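Local coordinates for MHC class I-like protein MILL2 (Mus musculus, PDB 6A97), which binds heparan sulfate proteoglycans on the surface of fibroblasts and belongs to the MHC class I family, at residues A[29-34]-A[111-115]; A[40-44]-A[55-60]; A[48-54]-A[189-193]. All coordinates share one frame; numbering follows the deposited sequence.

Interaction 1 of 3, residues A[29-34]-A[111-115]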
ATOM      1  N   VAL A  29     -23.990   4.749 -16.168  1.00 33.53           N
ATOM      2  CA  VAL A  29     -25.319   4.543 -16.729  1.00 36.63           C
ATOM      3  C   VAL A  29     -25.427   3.160 -17.345  1.00 38.52           C
ATOM      4  O   VAL A  29     -24.505   2.695 -18.021  1.00 37.65           O
ATOM      5  CB  VAL A  29     -25.649   5.604 -17.808  1.00 34.38           C
ATOM      6  CG1 VAL A  29     -27.052   5.408 -18.353  1.00 31.36           C
ATOM      7  CG2 VAL A  29     -25.484   7.011 -17.253  1.00 35.81           C
ATOM      8  N   ARG A  30     -26.552   2.495 -17.121  1.00 34.67           N
ATOM      9  CA  ARG A  30     -26.786   1.206 -17.757  1.00 31.42           C
ATOM     10  C   ARG A  30     -28.253   1.024 -18.130  1.00 30.97           C
ATOM     11  O   ARG A  30     -29.137   1.325 -17.334  1.00 33.23           O
ATOM     12  CB  ARG A  30     -26.333   0.073 -16.838  1.00 37.88           C
ATOM     13  CG  ARG A  30     -26.762  -1.297 -17.310  1.00 45.63           C
ATOM     14  CD  ARG A  30     -26.030  -2.386 -16.558  1.00 43.98           C
ATOM     15  NE  ARG A  30     -26.290  -2.322 -15.125  1.00 40.89           N
ATOM     16  CZ  ARG A  30     -27.222  -3.039 -14.503  1.00 42.40           C
ATOM     17  NH1 ARG A  30     -27.984  -3.881 -15.193  1.00 43.27           N
ATOM     18  NH2 ARG A  30     -27.384  -2.924 -13.189  1.00 35.73           N
ATOM     19  N   ALA A  31     -28.505   0.533 -19.341  1.00 31.34           N
ATOM     20  CA  ALA A  31     -29.857   0.167 -19.756  1.00 35.25           C
ATOM     21  C   ALA A  31     -30.216  -1.218 -19.238  1.00 48.56           C
ATOM     22  O   ALA A  31     -29.428  -2.160 -19.360  1.00 41.76           O
ATOM     23  CB  ALA A  31     -29.985   0.211 -21.270  1.00 32.61           C
ATOM     24  N   HIS A  32     -31.413  -1.344 -18.670  1.00 47.40           N
ATOM     25  CA  HIS A  32     -31.857  -2.618 -18.118  1.00 55.52           C
ATOM     26  C   HIS A  32     -32.146  -3.623 -19.223  1.00 67.59           C
ATOM     27  O   HIS A  32     -31.712  -4.773 -19.158  1.00 72.91           O
ATOM     28  CB  HIS A  32     -33.094  -2.423 -17.243  1.00 50.39           C
ATOM     29  CG  HIS A  32     -32.797  -1.797 -15.918  1.00 49.65           C
ATOM     30  ND1 HIS A  32     -32.067  -2.438 -14.940  1.00 49.31           N
ATOM     31  CD2 HIS A  32     -33.131  -0.588 -15.409  1.00 43.54           C
ATOM     32  CE1 HIS A  32     -31.966  -1.649 -13.884  1.00 53.21           C
ATOM     33  NE2 HIS A  32     -32.604  -0.522 -14.143  1.00 48.36           N
ATOM     34  N   SER A  33     -32.889  -3.180 -20.231  1.00 62.99           N
ATOM     35  CA  SER A  33     -33.162  -3.992 -21.411  1.00 59.02           C
ATOM     36  C   SER A  33     -33.429  -3.074 -22.596  1.00 59.81           C
ATOM     37  O   SER A  33     -34.123  -2.067 -22.467  1.00 68.68           O
ATOM     38  CB  SER A  33     -34.350  -4.923 -21.178  1.00 57.59           C
ATOM     39  OG  SER A  33     -35.574  -4.227 -21.306  1.00 64.99           O
ATOM     40  N   LEU A  34     -32.872  -3.425 -23.747  1.00 55.12           N
ATOM     41  CA  LEU A  34     -32.941  -2.559 -24.915  1.00 54.82           C
ATOM     42  C   LEU A  34     -34.261  -2.724 -25.666  1.00 62.45           C
ATOM     43  O   LEU A  34     -34.420  -3.633 -26.479  1.00 67.84           O
ATOM     44  CB  LEU A  34     -31.756  -2.835 -25.837  1.00 51.10           C
ATOM     45  CG  LEU A  34     -30.396  -2.568 -25.183  1.00 52.62           C
ATOM     46  CD1 LEU A  34     -29.265  -3.091 -26.051  1.00 51.02           C
ATOM     47  CD2 LEU A  34     -30.214  -1.085 -24.911  1.00 51.36           C
ATOM     48  N   HIS A 111     -28.621  -8.115 -24.695  1.00 55.77           N
ATOM     49  CA  HIS A 111     -27.348  -7.402 -24.725  1.00 56.93           C
ATOM     50  C   HIS A 111     -27.291  -6.306 -23.669  1.00 54.65           C
ATOM     51  O   HIS A 111     -28.320  -5.892 -23.137  1.00 52.15           O
ATOM     52  CB  HIS A 111     -27.104  -6.813 -26.111  1.00 53.35           C
ATOM     53  CG  HIS A 111     -27.102  -7.836 -27.200  1.00 60.82           C
ATOM     54  ND1 HIS A 111     -25.962  -8.509 -27.584  1.00 56.40           N
ATOM     55  CD2 HIS A 111     -28.102  -8.312 -27.981  1.00 59.71           C
ATOM     56  CE1 HIS A 111     -26.260  -9.352 -28.558  1.00 59.60           C
ATOM     57  NE2 HIS A 111     -27.550  -9.250 -28.818  1.00 57.58           N
ATOM     58  N   THR A 112     -26.080  -5.841 -23.375  1.00 45.42           N
ATOM     59  CA  THR A 112     -25.861  -4.880 -22.299  1.00 43.46           C
ATOM     60  C   THR A 112     -25.215  -3.589 -22.790  1.00 39.57           C
ATOM     61  O   THR A 112     -24.081  -3.599 -23.268  1.00 42.02           O
ATOM     62  CB  THR A 112     -24.963  -5.478 -21.192  1.00 49.12           C
ATOM     63  OG1 THR A 112     -25.427  -6.790 -20.848  1.00 50.22           O
ATOM     64  CG2 THR A 112     -24.966  -4.588 -19.953  1.00 41.16           C
ATOM     65  N   LEU A 113     -25.931  -2.477 -22.654  1.00 36.43           N
ATOM     66  CA  LEU A 113     -25.385  -1.167 -23.000  1.00 32.48           C
ATOM     67  C   LEU A 113     -25.049  -0.372 -21.746  1.00 32.95           C
ATOM     68  O   LEU A 113     -25.901  -0.177 -20.877  1.00 32.98           O
ATOM     69  CB  LEU A 113     -26.368  -0.376 -23.865  1.00 34.07           C
ATOM     70  CG  LEU A 113     -25.886   1.001 -24.323  1.00 37.91           C
ATOM     71  CD1 LEU A 113     -24.691   0.875 -25.286  1.00 39.77           C
ATOM     72  CD2 LEU A 113     -27.025   1.780 -24.960  1.00 36.17           C
ATOM     73  N   GLN A 114     -23.799   0.086 -21.662  1.00 32.91           N
ATOM     74  CA  GLN A 114     -23.325   0.852 -20.513  1.00 34.26           C
ATOM     75  C   GLN A 114     -22.674   2.146 -20.955  1.00 33.32           C
ATOM     76  O   GLN A 114     -22.165   2.250 -22.071  1.00 36.63           O
ATOM     77  CB  GLN A 114     -22.316   0.044 -19.690  1.00 30.43           C
ATOM     78  CG  GLN A 114     -22.864  -1.238 -19.074  1.00 31.40           C
ATOM     79  CD  GLN A 114     -21.754  -2.167 -18.601  1.00 35.71           C
ATOM     80  OE1 GLN A 114     -21.359  -3.088 -19.315  1.00 33.65           O
ATOM     81  NE2 GLN A 114     -21.235  -1.918 -17.400  1.00 30.76           N
ATOM     82  N   ALA A 115     -22.668   3.128 -20.065  1.00 35.23           N
ATOM     83  CA  ALA A 115     -21.945   4.358 -20.318  1.00 34.84           C
ATOM     84  C   ALA A 115     -21.283   4.830 -19.039  1.00 35.90           C
ATOM     85  O   ALA A 115     -21.851   4.706 -17.960  1.00 37.59           O
ATOM     86  CB  ALA A 115     -22.878   5.436 -20.868  1.00 31.40           C
TER
HETATM   87  O   HOH W   1     -28.602  -3.154 -21.811  1.00 46.03           O
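V29 and A115 face each other as a hydrogen-bonded antiparallel pair in the middle of the MHC class I platform, the eight-stranded sheet on which this fold carries its helices. Strand 23-31 comes from alpha-1 and strand 113-121 from alpha-2, so this seam joins the two halves of the sheet. V29 N reaches A115 O at 2.8 Å, and A115 N returns a bond of the same length to V29 O. A third bond, A31 N to L113 O, is longer at 3.1 Å. R30 and Q114 form the neighbouring non-hydrogen-bonded pair, and both lie on the face covered by a chain of another protein. The R30 side chain leaves with CG anti to the backbone N (chi1 170°), which carries CG and CD along the side of Q114 and T112. Its methylene CD comes within 4.2 Å of T112 CG2 and touches Q114 CG as well. The polar ends continue into the other chain, where Q114 NE2 hydrogen-bonds to the backbone and R30 NH2 makes a weak bond of the same kind. Beyond the strand end L34 folds back: with CG beside its own backbone N (chi1 -61°), its branch CD2 meets L113 CB at 4.0 Å, the two side chains crossing at about a right angle. Its other branch, CD1, lies near H111 O. Here the two segments have parted too far for direct bonding, and one water fills in, donating to A31 O at 2.8 Å and to H111 O at 3.1 Å while accepting from L113 N at 2.9 Å.

Interaction 2 of 3, residues A[40-44]-A[55-60]; sequences TQLLV and KYNGDS
The open end of a beta hairpin, strands 42-48 and 51-57, brings L43 opposite N57 and V44 opposite Y56. V44 and Y56 are the hydrogen-bonded pair: V44 N donates to Y56 O at 2.7 Å, and Y56 N to V44 O at 2.8 Å. Just past the strand, G58 N adds one more bond, to L42 O at 2.9 Å. On the L43 and N57 face, the leucine leans across to the partner strand. CG anti to the backbone N (chi1 172°) sends CD1 over to N57 CB, 3.6 Å away, and the same methyl rests on K55 CG at 4.0 Å. Outside the hairpin, K55 NZ forms a salt bridge with an acidic side chain of a chain of another protein. In the MHC platform the hairpin continues the alpha-1 half outward, strand 42-48 beside 23-31 and strand 51-57 beyond it, and its far face, bearing Y56, packs against L86, L87 and E90 of helix 75-96. After the strand ends, N57 shapes the exit with an Asx turn: OD1 accepts D59 N at 3.0 Å, the donor lying 53° out of the carbonyl plane. H32 NE2 hydrogen-bonds to the same OD1, so two donors from different parts of the chain hold the amide. Across from this turn the extended Q41 side chain passes alongside the G58 carbonyl, its CG 3.4 Å from G58 O. S60 N makes a weak bond to Q41 OE1 at 3.3 Å, whereas the S60 hydroxyl is modelled too close to Q41 OE1 for its exact placement to be trusted. The Q41 amide nitrogen, NE2, turns instead toward D59, where it lies close to CA.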
ATOM      1  N   THR A  40     -36.866   2.187 -23.051  1.00 54.81           N
ATOM      2  CA  THR A  40     -35.693   1.648 -22.361  1.00 44.73           C
ATOM      3  C   THR A  40     -35.511   2.307 -20.996  1.00 42.40           C
ATOM      4  O   THR A  40     -35.410   3.529 -20.887  1.00 49.70           O
ATOM      5  CB  THR A  40     -34.406   1.831 -23.185  1.00 45.48           C
ATOM      6  OG1 THR A  40     -34.462   1.003 -24.356  1.00 42.50           O
ATOM      7  CG2 THR A  40     -33.187   1.439 -22.358  1.00 45.14           C
ATOM      8  N   GLN A  41     -35.485   1.488 -19.952  1.00 38.56           N
ATOM      9  CA  GLN A  41     -35.312   1.980 -18.593  1.00 46.62           C
ATOM     10  C   GLN A  41     -33.832   2.005 -18.235  1.00 43.95           C
ATOM     11  O   GLN A  41     -33.081   1.113 -18.624  1.00 39.26           O
ATOM     12  CB  GLN A  41     -36.093   1.115 -17.604  1.00 51.52           C
ATOM     13  CG  GLN A  41     -37.588   1.046 -17.894  1.00 60.35           C
ATOM     14  CD  GLN A  41     -38.296  -0.015 -17.069  1.00 71.71           C
ATOM     15  OE1 GLN A  41     -39.486   0.102 -16.776  1.00 76.72           O
ATOM     16  NE2 GLN A  41     -37.564  -1.058 -16.689  1.00 77.19           N
ATOM     17  N   LEU A  42     -33.425   3.027 -17.488  1.00 37.81           N
ATOM     18  CA  LEU A  42     -32.018   3.259 -17.192  1.00 40.03           C
ATOM     19  C   LEU A  42     -31.731   3.218 -15.702  1.00 40.31           C
ATOM     20  O   LEU A  42     -32.545   3.670 -14.894  1.00 39.23           O
ATOM     21  CB  LEU A  42     -31.575   4.616 -17.749  1.00 41.11           C
ATOM     22  CG  LEU A  42     -31.664   4.860 -19.257  1.00 41.85           C
ATOM     23  CD1 LEU A  42     -31.291   6.304 -19.571  1.00 41.64           C
ATOM     24  CD2 LEU A  42     -30.758   3.887 -20.025  1.00 32.23           C
ATOM     25  N   LEU A  43     -30.566   2.685 -15.343  1.00 36.28           N
ATOM     26  CA  LEU A  43     -30.037   2.839 -13.995  1.00 36.08           C
ATOM     27  C   LEU A  43     -28.923   3.870 -14.036  1.00 35.81           C
ATOM     28  O   LEU A  43     -27.952   3.716 -14.777  1.00 34.73           O
ATOM     29  CB  LEU A  43     -29.519   1.514 -13.427  1.00 35.90           C
ATOM     30  CG  LEU A  43     -28.766   1.615 -12.090  1.00 36.85           C
ATOM     31  CD1 LEU A  43     -29.663   2.159 -10.956  1.00 33.18           C
ATOM     32  CD2 LEU A  43     -28.176   0.268 -11.698  1.00 37.95           C
ATOM     33  N   VAL A  44     -29.072   4.936 -13.259  1.00 35.63           N
ATOM     34  CA  VAL A  44     -28.058   5.974 -13.220  1.00 31.09           C
ATOM     35  C   VAL A  44     -27.486   6.066 -11.817  1.00 31.94           C
ATOM     36  O   VAL A  44     -28.224   6.258 -10.847  1.00 37.91           O
ATOM     37  CB  VAL A  44     -28.617   7.358 -13.640  1.00 32.79           C
ATOM     38  CG1 VAL A  44     -27.489   8.379 -13.704  1.00 32.64           C
ATOM     39  CG2 VAL A  44     -29.345   7.272 -14.984  1.00 32.65           C
ATOM     40  N   LYS A  55     -28.610   8.064  -6.875  1.00 31.97           N
ATOM     41  CA  LYS A  55     -29.066   6.991  -7.737  1.00 34.85           C
ATOM     42  C   LYS A  55     -30.444   7.296  -8.302  1.00 32.83           C
ATOM     43  O   LYS A  55     -31.323   7.772  -7.582  1.00 37.15           O
ATOM     44  CB  LYS A  55     -29.133   5.657  -6.986  1.00 35.36           C
ATOM     45  CG  LYS A  55     -29.945   4.629  -7.770  1.00 50.42           C
ATOM     46  CD  LYS A  55     -30.125   3.325  -7.064  1.00 55.71           C
ATOM     47  CE  LYS A  55     -31.243   3.372  -6.055  1.00 51.26           C
ATOM     48  NZ  LYS A  55     -31.593   1.983  -5.631  1.00 54.82           N
ATOM     49  N   TYR A  56     -30.626   7.017  -9.587  1.00 32.12           N
ATOM     50  CA  TYR A  56     -31.961   6.934 -10.160  1.00 39.36           C
ATOM     51  C   TYR A  56     -32.090   5.612 -10.881  1.00 32.42           C
ATOM     52  O   TYR A  56     -31.281   5.299 -11.753  1.00 37.11           O
ATOM     53  CB  TYR A  56     -32.253   8.083 -11.129  1.00 35.80           C
ATOM     54  CG  TYR A  56     -33.546   7.882 -11.898  1.00 37.55           C
ATOM     55  CD1 TYR A  56     -33.561   7.875 -13.286  1.00 54.13           C
ATOM     56  CD2 TYR A  56     -34.752   7.683 -11.228  1.00 37.40           C
ATOM     57  CE1 TYR A  56     -34.741   7.689 -13.991  1.00 53.95           C
ATOM     58  CE2 TYR A  56     -35.940   7.489 -11.924  1.00 40.35           C
ATOM     59  CZ  TYR A  56     -35.925   7.497 -13.310  1.00 52.86           C
ATOM     60  OH  TYR A  56     -37.091   7.309 -14.023  1.00 50.98           O
ATOM     61  N   ASN A  57     -33.107   4.840 -10.519  1.00 33.17           N
ATOM     62  CA  ASN A  57     -33.350   3.563 -11.170  1.00 31.84           C
ATOM     63  C   ASN A  57     -34.741   3.532 -11.785  1.00 37.05           C
ATOM     64  O   ASN A  57     -35.733   3.431 -11.070  1.00 37.65           O
ATOM     65  CB  ASN A  57     -33.179   2.417 -10.171  1.00 37.01           C
ATOM     66  CG  ASN A  57     -33.236   1.054 -10.833  1.00 52.26           C
ATOM     67  OD1 ASN A  57     -33.443   0.944 -12.043  1.00 46.04           O
ATOM     68  ND2 ASN A  57     -33.029   0.004 -10.041  1.00 53.24           N
ATOM     69  N   GLY A  58     -34.808   3.616 -13.109  1.00 38.29           N
ATOM     70  CA  GLY A  58     -36.081   3.670 -13.804  1.00 42.91           C
ATOM     71  C   GLY A  58     -36.724   2.311 -14.012  1.00 44.80           C
ATOM     72  O   GLY A  58     -37.713   2.194 -14.733  1.00 42.49           O
ATOM     73  N   ASP A  59     -36.154   1.281 -13.392  1.00 43.69           N
ATOM     74  CA  ASP A  59     -36.724  -0.059 -13.459  1.00 53.68           C
ATOM     75  C   ASP A  59     -38.110  -0.057 -12.815  1.00 52.69           C
ATOM     76  O   ASP A  59     -38.255   0.294 -11.645  1.00 59.32           O
ATOM     77  CB  ASP A  59     -35.804  -1.071 -12.769  1.00 64.62           C
ATOM     78  CG  ASP A  59     -36.306  -2.503 -12.880  1.00 73.49           C
ATOM     79  OD1 ASP A  59     -37.331  -2.741 -13.551  1.00 74.31           O
ATOM     80  OD2 ASP A  59     -35.660  -3.401 -12.297  1.00 80.18           O
ATOM     81  N   SER A  60     -39.116  -0.447 -13.592  1.00 56.83           N
ATOM     82  CA  SER A  60     -40.508  -0.446 -13.140  1.00 61.76           C
ATOM     83  C   SER A  60     -40.726  -1.263 -11.870  1.00 61.61           C
ATOM     84  O   SER A  60     -41.625  -0.971 -11.085  1.00 70.08           O
ATOM     85  CB  SER A  60     -41.420  -0.980 -14.247  1.00 60.49           C
ATOM     86  OG  SER A  60     -41.437  -0.105 -15.358  1.00 76.21           O
TER

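Interaction 3 of 3, residues A[48-54]-A[189-193]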
ATOM      1  N   VAL A  48     -19.241  10.947  -6.589  1.00 41.37           N
ATOM      2  CA  VAL A  48     -18.371  12.089  -6.343  1.00 42.30           C
ATOM      3  C   VAL A  48     -17.134  11.608  -5.596  1.00 48.97           C
ATOM      4  O   VAL A  48     -17.244  11.054  -4.497  1.00 39.47           O
ATOM      5  CB  VAL A  48     -19.067  13.191  -5.531  1.00 45.20           C
ATOM      6  CG1 VAL A  48     -18.191  14.437  -5.480  1.00 45.21           C
ATOM      7  CG2 VAL A  48     -20.419  13.516  -6.136  1.00 41.16           C
ATOM      8  N   ASP A  49     -15.968  11.806  -6.208  1.00 48.76           N
ATOM      9  CA  ASP A  49     -14.697  11.360  -5.645  1.00 47.48           C
ATOM     10  C   ASP A  49     -14.755   9.874  -5.305  1.00 46.65           C
ATOM     11  O   ASP A  49     -14.335   9.455  -4.226  1.00 51.16           O
ATOM     12  CB  ASP A  49     -14.334  12.195  -4.413  1.00 50.99           C
ATOM     13  CG  ASP A  49     -14.148  13.668  -4.750  1.00 61.65           C
ATOM     14  OD1 ASP A  49     -13.835  13.978  -5.920  1.00 67.13           O
ATOM     15  OD2 ASP A  49     -14.319  14.517  -3.851  1.00 64.97           O
ATOM     16  N   GLU A  50     -15.300   9.103  -6.247  1.00 41.78           N
ATOM     17  CA  GLU A  50     -15.437   7.644  -6.168  1.00 44.49           C
ATOM     18  C   GLU A  50     -16.487   7.161  -5.159  1.00 40.27           C
ATOM     19  O   GLU A  50     -16.681   5.956  -5.010  1.00 40.18           O
ATOM     20  CB  GLU A  50     -14.087   6.983  -5.846  1.00 53.40           C
ATOM     21  CG  GLU A  50     -12.902   7.520  -6.644  1.00 57.48           C
ATOM     22  CD  GLU A  50     -13.070   7.332  -8.133  1.00 71.64           C
ATOM     23  OE1 GLU A  50     -12.643   8.225  -8.896  1.00 78.30           O
ATOM     24  OE2 GLU A  50     -13.627   6.291  -8.543  1.00 79.40           O
ATOM     25  N   GLU A  51     -17.168   8.079  -4.477  1.00 40.01           N
ATOM     26  CA  GLU A  51     -18.218   7.685  -3.532  1.00 44.18           C
ATOM     27  C   GLU A  51     -19.624   7.859  -4.113  1.00 38.22           C
ATOM     28  O   GLU A  51     -19.965   8.922  -4.635  1.00 37.33           O
ATOM     29  CB  GLU A  51     -18.098   8.477  -2.231  1.00 47.68           C
ATOM     30  CG  GLU A  51     -16.770   8.281  -1.527  1.00 62.46           C
ATOM     31  CD  GLU A  51     -16.462   6.816  -1.283  1.00 70.12           C
ATOM     32  OE1 GLU A  51     -15.433   6.326  -1.800  1.00 73.06           O
ATOM     33  OE2 GLU A  51     -17.255   6.152  -0.579  1.00 66.90           O
ATOM     34  N   LEU A  52     -20.429   6.807  -4.019  1.00 37.80           N
ATOM     35  CA  LEU A  52     -21.788   6.838  -4.532  1.00 33.70           C
ATOM     36  C   LEU A  52     -22.571   7.939  -3.828  1.00 30.54           C
ATOM     37  O   LEU A  52     -22.611   8.008  -2.599  1.00 36.64           O
ATOM     38  CB  LEU A  52     -22.465   5.478  -4.354  1.00 34.50           C
ATOM     39  CG  LEU A  52     -23.919   5.400  -4.836  1.00 41.37           C
ATOM     40  CD1 LEU A  52     -24.014   5.686  -6.334  1.00 35.85           C
ATOM     41  CD2 LEU A  52     -24.530   4.046  -4.509  1.00 32.10           C
ATOM     42  N   PHE A  53     -23.170   8.817  -4.621  1.00 34.18           N
ATOM     43  CA  PHE A  53     -23.816  10.002  -4.091  1.00 30.09           C
ATOM     44  C   PHE A  53     -25.311   9.993  -4.395  1.00 36.58           C
ATOM     45  O   PHE A  53     -26.141  10.248  -3.520  1.00 36.18           O
ATOM     46  CB  PHE A  53     -23.144  11.257  -4.668  1.00 40.14           C
ATOM     47  CG  PHE A  53     -23.798  12.546  -4.253  1.00 52.54           C
ATOM     48  CD1 PHE A  53     -24.060  12.809  -2.919  1.00 69.15           C
ATOM     49  CD2 PHE A  53     -24.139  13.498  -5.197  1.00 52.93           C
ATOM     50  CE1 PHE A  53     -24.660  13.994  -2.537  1.00 71.47           C
ATOM     51  CE2 PHE A  53     -24.738  14.686  -4.820  1.00 50.92           C
ATOM     52  CZ  PHE A  53     -24.997  14.933  -3.491  1.00 64.19           C
ATOM     53  N   LEU A  54     -25.660   9.686  -5.637  1.00 33.68           N
ATOM     54  CA  LEU A  54     -27.057   9.698  -6.037  1.00 32.62           C
ATOM     55  C   LEU A  54     -27.357   8.495  -6.904  1.00 33.06           C
ATOM     56  O   LEU A  54     -26.476   7.982  -7.602  1.00 31.00           O
ATOM     57  CB  LEU A  54     -27.400  10.988  -6.794  1.00 31.63           C
ATOM     58  CG  LEU A  54     -27.407  12.298  -6.014  1.00 37.74           C
ATOM     59  CD1 LEU A  54     -27.432  13.489  -6.973  1.00 43.04           C
ATOM     60  CD2 LEU A  54     -28.606  12.335  -5.077  1.00 34.28           C
ATOM     61  N   TYR A 189     -22.404  19.959  -6.040  1.00 51.92           N
ATOM     62  CA  TYR A 189     -22.282  18.776  -5.186  1.00 52.99           C
ATOM     63  C   TYR A 189     -21.208  18.946  -4.113  1.00 61.34           C
ATOM     64  O   TYR A 189     -21.414  18.579  -2.956  1.00 64.96           O
ATOM     65  CB  TYR A 189     -21.953  17.527  -6.008  1.00 48.94           C
ATOM     66  CG  TYR A 189     -23.042  17.045  -6.940  1.00 43.41           C
ATOM     67  CD1 TYR A 189     -24.351  17.492  -6.818  1.00 42.32           C
ATOM     68  CD2 TYR A 189     -22.756  16.118  -7.931  1.00 37.64           C
ATOM     69  CE1 TYR A 189     -25.346  17.036  -7.676  1.00 42.90           C
ATOM     70  CE2 TYR A 189     -23.737  15.655  -8.788  1.00 43.33           C
ATOM     71  CZ  TYR A 189     -25.030  16.114  -8.658  1.00 42.66           C
ATOM     72  OH  TYR A 189     -25.996  15.642  -9.523  1.00 34.05           O
ATOM     73  N   LEU A 190     -20.057  19.482  -4.508  1.00 60.04           N
ATOM     74  CA  LEU A 190     -18.929  19.639  -3.592  1.00 61.39           C
ATOM     75  C   LEU A 190     -19.261  20.569  -2.432  1.00 65.47           C
ATOM     76  O   LEU A 190     -18.791  20.367  -1.310  1.00 71.93           O
ATOM     77  CB  LEU A 190     -17.699  20.156  -4.341  1.00 58.22           C
ATOM     78  CG  LEU A 190     -16.965  19.119  -5.190  1.00 55.60           C
ATOM     79  CD1 LEU A 190     -15.853  19.766  -6.012  1.00 55.40           C
ATOM     80  CD2 LEU A 190     -16.415  18.009  -4.301  1.00 49.30           C
ATOM     81  N   ALA A 191     -20.074  21.584  -2.703  1.00 66.77           N
ATOM     82  CA  ALA A 191     -20.510  22.508  -1.662  1.00 69.34           C
ATOM     83  C   ALA A 191     -21.388  21.794  -0.633  1.00 77.16           C
ATOM     84  O   ALA A 191     -21.195  21.944   0.573  1.00 82.10           O
ATOM     85  CB  ALA A 191     -21.253  23.683  -2.275  1.00 63.95           C
ATOM     86  N   SER A 192     -22.340  21.005  -1.123  1.00 72.94           N
ATOM     87  CA  SER A 192     -23.242  20.248  -0.263  1.00 74.11           C
ATOM     88  C   SER A 192     -22.521  19.147   0.505  1.00 76.87           C
ATOM     89  O   SER A 192     -23.031  18.645   1.504  1.00 85.33           O
ATOM     90  CB  SER A 192     -24.375  19.642  -1.092  1.00 74.04           C
ATOM     91  OG  SER A 192     -25.050  20.637  -1.843  1.00 73.19           O
ATOM     92  N   LEU A 193     -21.330  18.782   0.041  1.00 72.47           N
ATOM     93  CA  LEU A 193     -20.565  17.713   0.665  1.00 71.73           C
ATOM     94  C   LEU A 193     -19.645  18.232   1.762  1.00 76.65           C
ATOM     95  O   LEU A 193     -19.385  17.519   2.729  1.00 82.45           O
ATOM     96  CB  LEU A 193     -19.744  16.957  -0.383  1.00 75.03           C
ATOM     97  CG  LEU A 193     -20.212  15.546  -0.755  1.00 72.15           C
ATOM     98  CD1 LEU A 193     -21.421  15.597  -1.679  1.00 76.21           C
ATOM     99  CD2 LEU A 193     -19.084  14.736  -1.385  1.00 71.50           C
TER
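F53 drives the edge of its ring into the face of Y189, a T-shaped pair with centroids 4.9 Å apart and planes at 64°. The leading atom is F53 CE2, which comes to 3.5 Å from Y189 CD1 and sits over the tyrosine ring, displaced toward its rim. One face of the phenylalanine is occupied from the same helix: L193 CD1 stands 4.1 Å from the centroid of the F53 ring, 27° off the normal, as a CH-pi contact. With CG anti to its backbone N (chi1 176°), F53 reaches out from the strand toward the helix and can meet both side chains one turn apart. Its neighbour L54 also points there, because F53 and L54 together face I46 in a classic beta bulge; the L54 methyl CD1 lies obliquely against the phenol, 3.6 Å from Y189 OH. This is the platform floor of the class I fold meeting the C-terminal end of the alpha-2 helix 171-193, whose last turn ends beside the turn of an alpha-1 hairpin. V48, at the start of the type I' turn closing that hairpin, splits its methyls between partners. CG2 slants onto Y189 CD2 at 3.9 Å, whereas CG1 touches L190 CD2 and L193 CD2, each at 4.2 Å. Next in the turn, D49 brings OD2 close to L190 CD2 while that oxygen accepts a hydrogen bond from H23 ND1.

Overall arrangement
From the N terminus the chain runs through 29-34, which is separated by 76 residues from its partner 111-115, so interaction 1 closes a wide loop that spans the rest of alpha-1. Within that loop lies interaction 2, where 40-44 and 55-60 close a short hairpin of ten intervening residues. The tip of that hairpin and the strand leading back from it supply 48-54, whose partner 189-193 comes only near the end of alpha-2. Interaction 3 therefore crosses both others in the sequence. Interactions 1 and 2 touch through neighbouring strands of one sheet, while interaction 3, its centre about 24 Å from that of interaction 1 and about 20 Å from that of interaction 2, joins that sheet to helix 171-193.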